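Local coordinates for protein BIFUNCTIONAL PROTEIN Proline utilization A (PutA) (Corynebacterium freiburgense, PDB 5UX5) that probably oxidises proline to glutamate in two steps, joining an FAD-dependent proline dehydrogenase to an NAD-dependent aldehyde dehydrogenase and channelling the intermediate between them, at residues P973-D982 with T997-E1005; H1013-D1021 with P1043-H1054. All blocks are in the same frame, centred on the assembly; numbering follows the deposited sequence.

Interaction 1. Residues P973-D982 with T997-E1005; sequences PLETLYVVGD and TGTELRKLE
Tyr978 and Arg1002 run side by side on the same face of two paired strands. The tyrosine ring stands beside the aliphatic part of the arginine, with CE1 3.6 Å from Arg1002 CD, and the guanidinium plane is turned 78° against the ring. Both residues hold CG opposite their own carbonyl carbon (chi1 -73° and -74°), and the arginine then stays extended to NE, which brings NH1 beside Tyr978 OH at the guanidinium edge; the modelled approach is too short to be trusted in detail. Thr976 CG2 lies over one face of the guanidinium, 3.6 Å from Arg1002 NE. Glu1000 OE2 receives weak bonds from Arg1002 NE and NH2 as part of a salt bridge.

The strands are parallel neighbours, 976-980 and 1000-1003, with helix 984-997 between them in the chain: a beta-alpha-beta unit of the C-terminal part, in keeping with the Rossmann-like folds of this enzyme family. Five backbone bonds alternate across the pair, made by Glu975, Leu977 and Val979 on one side and by Glu1000, Arg1002 and Leu1004 on the other, among them Leu977 N to Glu1000 O at 2.8 Å and Arg1002 N to Leu977 O at 2.9 Å. The other face carries Leu977, Val979 and Leu1001, with Lys1003 at its end: Leu1001 CD2 sits 4.1 Å from both Leu977 CB and Val979 CG2, and Leu990 of the connecting helix covers Leu1001 and Val979. Farther along, Leu1004 spreads its two methyls, CD2 reaching Val980 CG2 at 3.7 Å while CD1 meets the Tyr978 ring obliquely. At the exposed end, Lys1003 NZ makes a weak salt bridge with Asp982 OD1 at 3.3 Å.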
loop_
_atom_site.group_PDB
_atom_site.type_symbol
_atom_site.label_atom_id
_atom_site.label_comp_id
_atom_site.label_asym_id
_atom_site.label_seq_id
_atom_site.Cartn_x
_atom_site.Cartn_y
_atom_site.Cartn_z
ATOM N N PRO A 973 10.213 -25.419 -5.438
ATOM C CA PRO A 973 11.033 -26.304 -6.275
ATOM C C PRO A 973 10.879 -25.956 -7.743
ATOM O O PRO A 973 9.767 -25.694 -8.211
ATOM C CB PRO A 973 10.471 -27.695 -5.972
ATOM C CG PRO A 973 9.066 -27.440 -5.648
ATOM C CD PRO A 973 9.040 -26.123 -4.901
ATOM N N LEU A 974 12.018 -25.893 -8.448
ATOM C CA LEU A 974 12.024 -25.892 -9.912
ATOM C C LEU A 974 11.676 -27.285 -10.421
ATOM O O LEU A 974 12.301 -28.260 -10.021
ATOM C CB LEU A 974 13.384 -25.472 -10.436
ATOM C CG LEU A 974 13.588 -25.463 -11.950
ATOM C CD1 LEU A 974 13.049 -24.184 -12.519
ATOM C CD2 LEU A 974 15.073 -25.638 -12.320
ATOM N N GLU A 975 10.667 -27.379 -11.289
ATOM C CA GLU A 975 10.136 -28.677 -11.721
ATOM C C GLU A 975 11.121 -29.457 -12.591
ATOM O O GLU A 975 11.347 -30.652 -12.366
ATOM C CB GLU A 975 8.819 -28.484 -12.465
ATOM C CG GLU A 975 7.749 -27.776 -11.633
ATOM C CD GLU A 975 6.464 -27.553 -12.415
ATOM O OE1 GLU A 975 6.175 -28.367 -13.335
ATOM O OE2 GLU A 975 5.755 -26.563 -12.110
ATOM N N THR A 976 11.699 -28.812 -13.602
ATOM C CA THR A 976 12.549 -29.480 -14.571
ATOM C C THR A 976 13.808 -28.667 -14.802
ATOM O O THR A 976 13.729 -27.468 -15.098
ATOM C CB THR A 976 11.830 -29.659 -15.915
ATOM O OG1 THR A 976 10.598 -30.378 -15.738
ATOM C CG2 THR A 976 12.726 -30.428 -16.858
ATOM N N LEU A 977 14.957 -29.345 -14.735
ATOM C CA LEU A 977 16.257 -28.782 -15.073
ATOM C C LEU A 977 16.881 -29.569 -16.223
ATOM O O LEU A 977 16.897 -30.799 -16.206
ATOM C CB LEU A 977 17.193 -28.761 -13.857
ATOM C CG LEU A 977 18.563 -28.128 -14.134
ATOM C CD1 LEU A 977 18.387 -26.694 -14.501
ATOM C CD2 LEU A 977 19.474 -28.207 -12.943
ATOM N N TYR A 978 17.337 -28.860 -17.245
ATOM C CA TYR A 978 18.023 -29.460 -18.377
ATOM C C TYR A 978 19.529 -29.452 -18.146
ATOM O O TYR A 978 20.083 -28.489 -17.600
ATOM C CB TYR A 978 17.674 -28.720 -19.675
ATOM C CG TYR A 978 16.261 -29.011 -20.138
ATOM C CD1 TYR A 978 15.987 -30.144 -20.901
ATOM C CD2 TYR A 978 15.200 -28.157 -19.819
ATOM C CE1 TYR A 978 14.714 -30.437 -21.321
ATOM C CE2 TYR A 978 13.891 -28.437 -20.249
ATOM C CZ TYR A 978 13.656 -29.581 -21.004
ATOM O OH TYR A 978 12.381 -29.889 -21.450
ATOM N N VAL A 979 20.191 -30.532 -18.554
ATOM C CA VAL A 979 21.616 -30.720 -18.297
ATOM C C VAL A 979 22.331 -30.931 -19.625
ATOM O O VAL A 979 21.922 -31.780 -20.425
ATOM C CB VAL A 979 21.867 -31.904 -17.344
ATOM C CG1 VAL A 979 23.343 -32.018 -17.003
ATOM C CG2 VAL A 979 21.027 -31.769 -16.100
ATOM N N VAL A 980 23.400 -30.173 -19.851
ATOM C CA VAL A 980 24.184 -30.268 -21.076
ATOM C C VAL A 980 25.611 -30.680 -20.747
ATOM O O VAL A 980 26.256 -30.072 -19.882
ATOM C CB VAL A 980 24.190 -28.944 -21.844
ATOM C CG1 VAL A 980 25.025 -29.114 -23.090
ATOM C CG2 VAL A 980 22.805 -28.598 -22.216
ATOM N N GLY A 981 26.091 -31.726 -21.407
ATOM C CA GLY A 981 27.446 -32.197 -21.205
ATOM C C GLY A 981 27.455 -33.566 -20.568
ATOM O O GLY A 981 26.435 -34.077 -20.104
ATOM N N ASP A 982 28.647 -34.159 -20.530
ATOM C CA ASP A 982 28.810 -35.504 -19.977
ATOM C C ASP A 982 29.914 -35.496 -18.937
ATOM O O ASP A 982 31.075 -35.208 -19.251
ATOM C CB ASP A 982 29.088 -36.543 -21.069
ATOM C CG ASP A 982 27.885 -36.745 -22.002
ATOM O OD1 ASP A 982 26.724 -36.861 -21.521
ATOM O OD2 ASP A 982 28.104 -36.767 -23.231
ATOM N N THR A 997 15.133 -31.390 -3.857
ATOM C CA THR A 997 14.123 -30.427 -4.258
ATOM C C THR A 997 12.963 -31.062 -5.004
ATOM O O THR A 997 11.898 -30.431 -5.115
ATOM C CB THR A 997 14.741 -29.314 -5.110
ATOM O OG1 THR A 997 15.301 -29.876 -6.299
ATOM C CG2 THR A 997 15.808 -28.616 -4.337
ATOM N N GLY A 998 13.129 -32.295 -5.482
ATOM C CA GLY A 998 12.137 -32.934 -6.322
ATOM C C GLY A 998 12.215 -32.608 -7.802
ATOM O O GLY A 998 11.345 -33.050 -8.559
ATOM N N THR A 999 13.215 -31.847 -8.233
ATOM C CA THR A 999 13.353 -31.472 -9.630
ATOM C C THR A 999 13.632 -32.700 -10.491
ATOM O O THR A 999 14.200 -33.695 -10.035
ATOM C CB THR A 999 14.501 -30.477 -9.788
ATOM O OG1 THR A 999 14.251 -29.329 -8.981
ATOM C CG2 THR A 999 14.666 -30.052 -11.208
ATOM N N GLU A 1000 13.171 -32.638 -11.732
ATOM C CA GLU A 1000 13.441 -33.641 -12.747
ATOM C C GLU A 1000 14.623 -33.158 -13.562
ATOM O O GLU A 1000 14.660 -31.990 -13.954
ATOM C CB GLU A 1000 12.220 -33.850 -13.633
ATOM C CG GLU A 1000 12.380 -34.878 -14.721
ATOM C CD GLU A 1000 11.301 -34.799 -15.807
ATOM O OE1 GLU A 1000 11.180 -35.780 -16.568
ATOM O OE2 GLU A 1000 10.582 -33.777 -15.908
ATOM N N LEU A 1001 15.624 -34.019 -13.731
ATOM C CA LEU A 1001 16.750 -33.753 -14.618
ATOM C C LEU A 1001 16.443 -34.333 -15.997
ATOM O O LEU A 1001 15.964 -35.466 -16.099
ATOM C CB LEU A 1001 18.023 -34.363 -14.057
ATOM C CG LEU A 1001 18.341 -33.853 -12.674
ATOM C CD1 LEU A 1001 19.552 -34.542 -12.107
ATOM C CD2 LEU A 1001 18.608 -32.412 -12.792
ATOM N N ARG A 1002 16.664 -33.542 -17.047
ATOM C CA ARG A 1002 16.533 -33.997 -18.430
ATOM C C ARG A 1002 17.836 -33.720 -19.159
ATOM O O ARG A 1002 18.276 -32.564 -19.211
ATOM C CB ARG A 1002 15.375 -33.315 -19.164
ATOM C CG ARG A 1002 14.021 -33.778 -18.770
ATOM C CD ARG A 1002 12.971 -33.132 -19.650
ATOM N NE ARG A 1002 11.650 -33.154 -19.025
ATOM C CZ ARG A 1002 10.670 -32.313 -19.334
ATOM N NH1 ARG A 1002 10.875 -31.392 -20.265
ATOM N NH2 ARG A 1002 9.494 -32.382 -18.716
ATOM N N LYS A 1003 18.465 -34.782 -19.685
ATOM C CA LYS A 1003 19.662 -34.629 -20.504
ATOM C C LYS A 1003 19.280 -34.027 -21.847
ATOM O O LYS A 1003 18.198 -34.288 -22.370
ATOM C CB LYS A 1003 20.379 -35.967 -20.693
ATOM C CG LYS A 1003 21.624 -36.116 -19.794
ATOM C CD LYS A 1003 22.183 -37.530 -19.817
ATOM C CE LYS A 1003 23.288 -37.724 -18.779
ATOM N NZ LYS A 1003 24.518 -36.923 -19.075
ATOM N N LEU A 1004 20.133 -33.144 -22.357
ATOM C CA LEU A 1004 19.815 -32.329 -23.520
ATOM C C LEU A 1004 20.981 -32.369 -24.490
ATOM O O LEU A 1004 22.133 -32.186 -24.083
ATOM C CB LEU A 1004 19.530 -30.887 -23.114
ATOM C CG LEU A 1004 19.093 -29.899 -24.195
ATOM C CD1 LEU A 1004 17.596 -29.987 -24.499
ATOM C CD2 LEU A 1004 19.475 -28.524 -23.745
ATOM N N GLU A 1005 20.683 -32.602 -25.761
ATOM C CA GLU A 1005 21.679 -32.640 -26.823
ATOM C C GLU A 1005 21.658 -31.340 -27.628
ATOM O O GLU A 1005 20.791 -30.474 -27.452
ATOM C CB GLU A 1005 21.413 -33.836 -27.739
ATOM C CG GLU A 1005 21.395 -35.183 -27.029
ATOM C CD GLU A 1005 22.634 -36.023 -27.341
ATOM O OE1 GLU A 1005 23.663 -35.881 -26.630
ATOM O OE2 GLU A 1005 22.573 -36.812 -28.313
#

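Interaction 2. Residues H1013-D1021 with P1043-H1054; sequences HSRIRAIGD and PVLADGRRELLH
Arg1017 and Glu1051 reach each other through matching bends: each places CG opposite its backbone N, then turns at chi2, to 66° in the arginine and 60° in the glutamate. The chains come from opposite directions and their flat ends meet nearly coplanar, 12° apart. The grip is side-on and two-pronged: Arg1017 NE gives to Glu1051 OE1 at 2.7 Å and Arg1017 NH2 to Glu1051 OE2 at 2.6 Å, both on the syn lone pairs. Arg1017 NH2 also donates to Pro1043 O at 3.1 Å, approaching from above that carbonyl's plane.

Each carboxylate oxygen has a second donor. Leu1045 N reaches Glu1051 OE2 at 3.0 Å on the anti side, and His1054 ND1 bonds to Glu1051 OE1 at 2.7 Å from above the carboxylate plane. The guanidinium is sandwiched, with His1054 CE1 over one face and Val1044 CG2 over the other, 3.9 Å from Arg1017 NH2. The contact ties strand 1015-1018 to the loop and short helix 1048-1051 that follow strand 1038-1040; Ile1040 and Gly1042 take up Arg1017 NH1 through their carbonyls.

Nearer the start of the strand, Arg1015 stretches out so that NH1 finds its main partner in Leu1056 O; a weak second bond runs from NH1 to His1054 O at 3.0 Å, in the plane of the guanidinium. With four donor bonds on a buried carboxylate and the arginine held edge-on in nearly the same plane, Glu1051 probably remains ionised, its charge balanced by Arg1017.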
loop_
_atom_site.group_PDB
_atom_site.type_symbol
_atom_site.label_atom_id
_atom_site.label_comp_id
_atom_site.label_asym_id
_atom_site.label_seq_id
_atom_site.Cartn_x
_atom_site.Cartn_y
_atom_site.Cartn_z
ATOM N N HIS A 1013 11.856 -20.376 -21.391
ATOM C CA HIS A 1013 12.149 -20.067 -19.989
ATOM C C HIS A 1013 12.725 -21.246 -19.209
ATOM O O HIS A 1013 12.662 -21.276 -17.972
ATOM C CB HIS A 1013 10.908 -19.502 -19.294
ATOM C CG HIS A 1013 10.215 -18.479 -20.128
ATOM N ND1 HIS A 1013 8.981 -18.699 -20.706
ATOM C CD2 HIS A 1013 10.642 -17.277 -20.589
ATOM C CE1 HIS A 1013 8.648 -17.651 -21.440
ATOM N NE2 HIS A 1013 9.647 -16.783 -21.400
ATOM N N SER A 1014 13.335 -22.193 -19.909
ATOM C CA SER A 1014 14.004 -23.300 -19.257
ATOM C C SER A 1014 15.304 -22.840 -18.605
ATOM O O SER A 1014 15.889 -21.807 -18.956
ATOM C CB SER A 1014 14.287 -24.410 -20.265
ATOM O OG SER A 1014 13.093 -24.810 -20.875
ATOM N N ARG A 1015 15.760 -23.637 -17.652
ATOM C CA ARG A 1015 17.090 -23.495 -17.082
ATOM C C ARG A 1015 17.921 -24.678 -17.559
ATOM O O ARG A 1015 17.466 -25.823 -17.487
ATOM C CB ARG A 1015 17.038 -23.457 -15.546
ATOM C CG ARG A 1015 16.527 -22.183 -14.884
ATOM C CD ARG A 1015 16.517 -22.335 -13.385
ATOM N NE ARG A 1015 15.886 -21.220 -12.686
ATOM C CZ ARG A 1015 15.659 -21.195 -11.371
ATOM N NH1 ARG A 1015 15.991 -22.226 -10.609
ATOM N NH2 ARG A 1015 15.088 -20.146 -10.805
ATOM N N ILE A 1016 19.121 -24.407 -18.067
ATOM C CA ILE A 1016 19.975 -25.438 -18.646
ATOM C C ILE A 1016 21.291 -25.411 -17.894
ATOM O O ILE A 1016 21.983 -24.384 -17.901
ATOM C CB ILE A 1016 20.190 -25.226 -20.150
ATOM C CG1 ILE A 1016 18.858 -25.239 -20.879
ATOM C CG2 ILE A 1016 21.012 -26.283 -20.704
ATOM C CD1 ILE A 1016 18.871 -24.375 -22.116
ATOM N N ARG A 1017 21.605 -26.514 -17.195
ATOM C CA ARG A 1017 22.845 -26.620 -16.426
ATOM C C ARG A 1017 23.937 -27.258 -17.281
ATOM O O ARG A 1017 23.723 -28.310 -17.893
ATOM C CB ARG A 1017 22.642 -27.440 -15.152
ATOM C CG ARG A 1017 23.774 -27.321 -14.137
ATOM C CD ARG A 1017 23.842 -25.911 -13.583
ATOM N NE ARG A 1017 24.811 -25.746 -12.492
ATOM C CZ ARG A 1017 26.066 -25.327 -12.642
ATOM N NH1 ARG A 1017 26.554 -25.031 -13.838
ATOM N NH2 ARG A 1017 26.844 -25.204 -11.577
ATOM N N ALA A 1018 25.107 -26.619 -17.310
ATOM C CA ALA A 1018 26.256 -27.108 -18.057
ATOM C C ALA A 1018 27.138 -27.942 -17.141
ATOM O O ALA A 1018 27.520 -27.493 -16.050
ATOM C CB ALA A 1018 27.076 -25.958 -18.627
ATOM N N ILE A 1019 27.447 -29.164 -17.574
ATOM C CA ILE A 1019 28.388 -30.000 -16.847
ATOM C C ILE A 1019 29.500 -30.438 -17.790
ATOM O O ILE A 1019 29.288 -30.618 -18.994
ATOM C CB ILE A 1019 27.686 -31.217 -16.196
ATOM C CG1 ILE A 1019 27.188 -32.222 -17.241
ATOM C CG2 ILE A 1019 26.542 -30.761 -15.305
ATOM C CD1 ILE A 1019 26.736 -33.510 -16.626
ATOM N N GLY A 1020 30.695 -30.624 -17.234
ATOM C CA GLY A 1020 31.809 -31.139 -18.006
ATOM C C GLY A 1020 32.766 -30.046 -18.447
ATOM O O GLY A 1020 32.617 -28.862 -18.122
ATOM N N ASP A 1021 33.789 -30.484 -19.188
ATOM C CA ASP A 1021 34.893 -29.645 -19.649
ATOM C C ASP A 1021 34.679 -29.081 -21.040
ATOM O O ASP A 1021 35.470 -28.239 -21.482
ATOM C CB ASP A 1021 36.191 -30.431 -19.614
ATOM C CG ASP A 1021 36.480 -30.956 -18.248
ATOM O OD1 ASP A 1021 36.549 -30.127 -17.308
ATOM O OD2 ASP A 1021 36.565 -32.194 -18.103
ATOM N N PRO A 1043 31.138 -23.402 -13.125
ATOM C CA PRO A 1043 31.498 -24.698 -12.521
ATOM C C PRO A 1043 30.432 -25.168 -11.546
ATOM O O PRO A 1043 29.757 -24.373 -10.890
ATOM C CB PRO A 1043 32.820 -24.420 -11.793
ATOM C CG PRO A 1043 33.006 -22.922 -11.805
ATOM C CD PRO A 1043 31.837 -22.274 -12.500
ATOM N N VAL A 1044 30.275 -26.482 -11.470
ATOM C CA VAL A 1044 29.364 -27.079 -10.505
ATOM C C VAL A 1044 29.968 -26.947 -9.117
ATOM O O VAL A 1044 31.075 -27.433 -8.860
ATOM C CB VAL A 1044 29.085 -28.545 -10.854
ATOM C CG1 VAL A 1044 28.115 -29.125 -9.878
ATOM C CG2 VAL A 1044 28.519 -28.632 -12.255
ATOM N N LEU A 1045 29.241 -26.301 -8.210
ATOM C CA LEU A 1045 29.763 -26.029 -6.877
ATOM C C LEU A 1045 29.336 -27.097 -5.889
ATOM O O LEU A 1045 28.186 -27.557 -5.892
ATOM C CB LEU A 1045 29.315 -24.675 -6.353
ATOM C CG LEU A 1045 29.728 -23.522 -7.238
ATOM C CD1 LEU A 1045 29.397 -22.197 -6.545
ATOM C CD2 LEU A 1045 31.178 -23.621 -7.614
ATOM N N ALA A 1046 30.284 -27.484 -5.039
ATOM C CA ALA A 1046 29.945 -28.325 -3.908
ATOM C C ALA A 1046 29.010 -27.588 -2.969
ATOM O O ALA A 1046 28.096 -28.191 -2.405
ATOM C CB ALA A 1046 31.218 -28.765 -3.185
ATOM N N ASP A 1047 29.225 -26.278 -2.798
ATOM C CA ASP A 1047 28.459 -25.486 -1.842
ATOM C C ASP A 1047 27.025 -25.350 -2.318
ATOM O O ASP A 1047 26.726 -24.511 -3.175
ATOM C CB ASP A 1047 29.071 -24.100 -1.650
ATOM C CG ASP A 1047 28.613 -23.437 -0.317
ATOM O OD1 ASP A 1047 27.735 -24.007 0.369
ATOM O OD2 ASP A 1047 29.110 -22.347 0.036
ATOM N N GLY A 1048 26.115 -26.100 -1.692
ATOM C CA GLY A 1048 24.711 -25.991 -2.038
ATOM C C GLY A 1048 24.107 -24.631 -1.748
ATOM O O GLY A 1048 23.112 -24.251 -2.394
ATOM N N ARG A 1049 24.697 -23.872 -0.811
ATOM C CA ARG A 1049 24.228 -22.512 -0.584
ATOM C C ARG A 1049 24.228 -21.722 -1.877
ATOM O O ARG A 1049 23.404 -20.824 -2.044
ATOM C CB ARG A 1049 25.091 -21.803 0.462
ATOM C CG ARG A 1049 24.579 -20.430 0.854
ATOM C CD ARG A 1049 23.106 -20.502 1.284
ATOM N NE ARG A 1049 22.525 -19.198 1.629
ATOM C CZ ARG A 1049 21.977 -18.356 0.741
ATOM N NH1 ARG A 1049 21.934 -18.661 -0.546
ATOM N NH2 ARG A 1049 21.466 -17.193 1.133
ATOM N N ARG A 1050 25.118 -22.061 -2.813
ATOM C CA ARG A 1050 25.101 -21.477 -4.146
ATOM C C ARG A 1050 24.433 -22.375 -5.180
ATOM O O ARG A 1050 23.519 -21.923 -5.876
ATOM C CB ARG A 1050 26.516 -21.158 -4.615
ATOM C CG ARG A 1050 27.301 -20.195 -3.762
ATOM C CD ARG A 1050 26.584 -18.913 -3.519
ATOM N NE ARG A 1050 25.949 -18.431 -4.731
ATOM C CZ ARG A 1050 25.039 -17.460 -4.748
ATOM N NH1 ARG A 1050 24.684 -16.863 -3.603
ATOM N NH2 ARG A 1050 24.477 -17.097 -5.895
ATOM N N GLU A 1051 24.815 -23.654 -5.250
ATOM C CA GLU A 1051 24.354 -24.504 -6.348
ATOM C C GLU A 1051 22.861 -24.761 -6.273
ATOM O O GLU A 1051 22.202 -24.850 -7.310
ATOM C CB GLU A 1051 25.102 -25.830 -6.345
ATOM C CG GLU A 1051 24.853 -26.734 -7.550
ATOM C CD GLU A 1051 25.253 -26.098 -8.888
ATOM O OE1 GLU A 1051 24.413 -26.125 -9.816
ATOM O OE2 GLU A 1051 26.415 -25.632 -9.035
ATOM N N LEU A 1052 22.299 -24.881 -5.064
ATOM C CA LEU A 1052 20.875 -25.201 -4.957
ATOM C C LEU A 1052 19.972 -24.078 -5.483
ATOM O O LEU A 1052 18.783 -24.327 -5.739
ATOM C CB LEU A 1052 20.505 -25.569 -3.506
ATOM C CG LEU A 1052 21.024 -26.939 -3.003
ATOM C CD1 LEU A 1052 20.828 -27.167 -1.521
ATOM C CD2 LEU A 1052 20.388 -28.089 -3.738
ATOM N N LEU A 1053 20.494 -22.862 -5.688
ATOM C CA LEU A 1053 19.636 -21.809 -6.235
ATOM C C LEU A 1053 19.162 -22.188 -7.632
ATOM O O LEU A 1053 18.048 -21.839 -8.033
ATOM C CB LEU A 1053 20.353 -20.447 -6.227
ATOM C CG LEU A 1053 20.613 -19.806 -4.845
ATOM C CD1 LEU A 1053 21.472 -18.566 -4.883
ATOM C CD2 LEU A 1053 19.363 -19.479 -4.108
ATOM N N HIS A 1054 19.971 -22.959 -8.360
ATOM C CA HIS A 1054 19.609 -23.433 -9.687
ATOM C C HIS A 1054 18.435 -24.397 -9.662
ATOM O O HIS A 1054 17.832 -24.645 -10.718
ATOM C CB HIS A 1054 20.817 -24.106 -10.341
ATOM C CG HIS A 1054 22.013 -23.220 -10.433
ATOM N ND1 HIS A 1054 23.286 -23.648 -10.122
ATOM C CD2 HIS A 1054 22.136 -21.927 -10.817
ATOM C CE1 HIS A 1054 24.139 -22.654 -10.294
ATOM N NE2 HIS A 1054 23.466 -21.598 -10.719
#

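Strand 965-980 joins the two contacts: it pairs with strand 1000-1003 in interaction 1 and, on its other edge, with strand 1015-1018, whose side chains carry interaction 2. Their centres lie about 10 Å apart, and probable backbone hydrogen bonds run from Tyr978 and Val980 to Arg1017. Interaction 1 is strand pairing, 817 Å² of buried surface, with buried Leu977, Tyr978 and Val979 in the central strand and more exposed residues on the outer one. Interaction 2 buries less, 321 Å², with no strand pairing across it; there polar side chains bind strand to loop and helix, and its salt bridge lies between buried residues, whereas those of interaction 1 are weak and lie at the surface, between exposed or partly exposed residues.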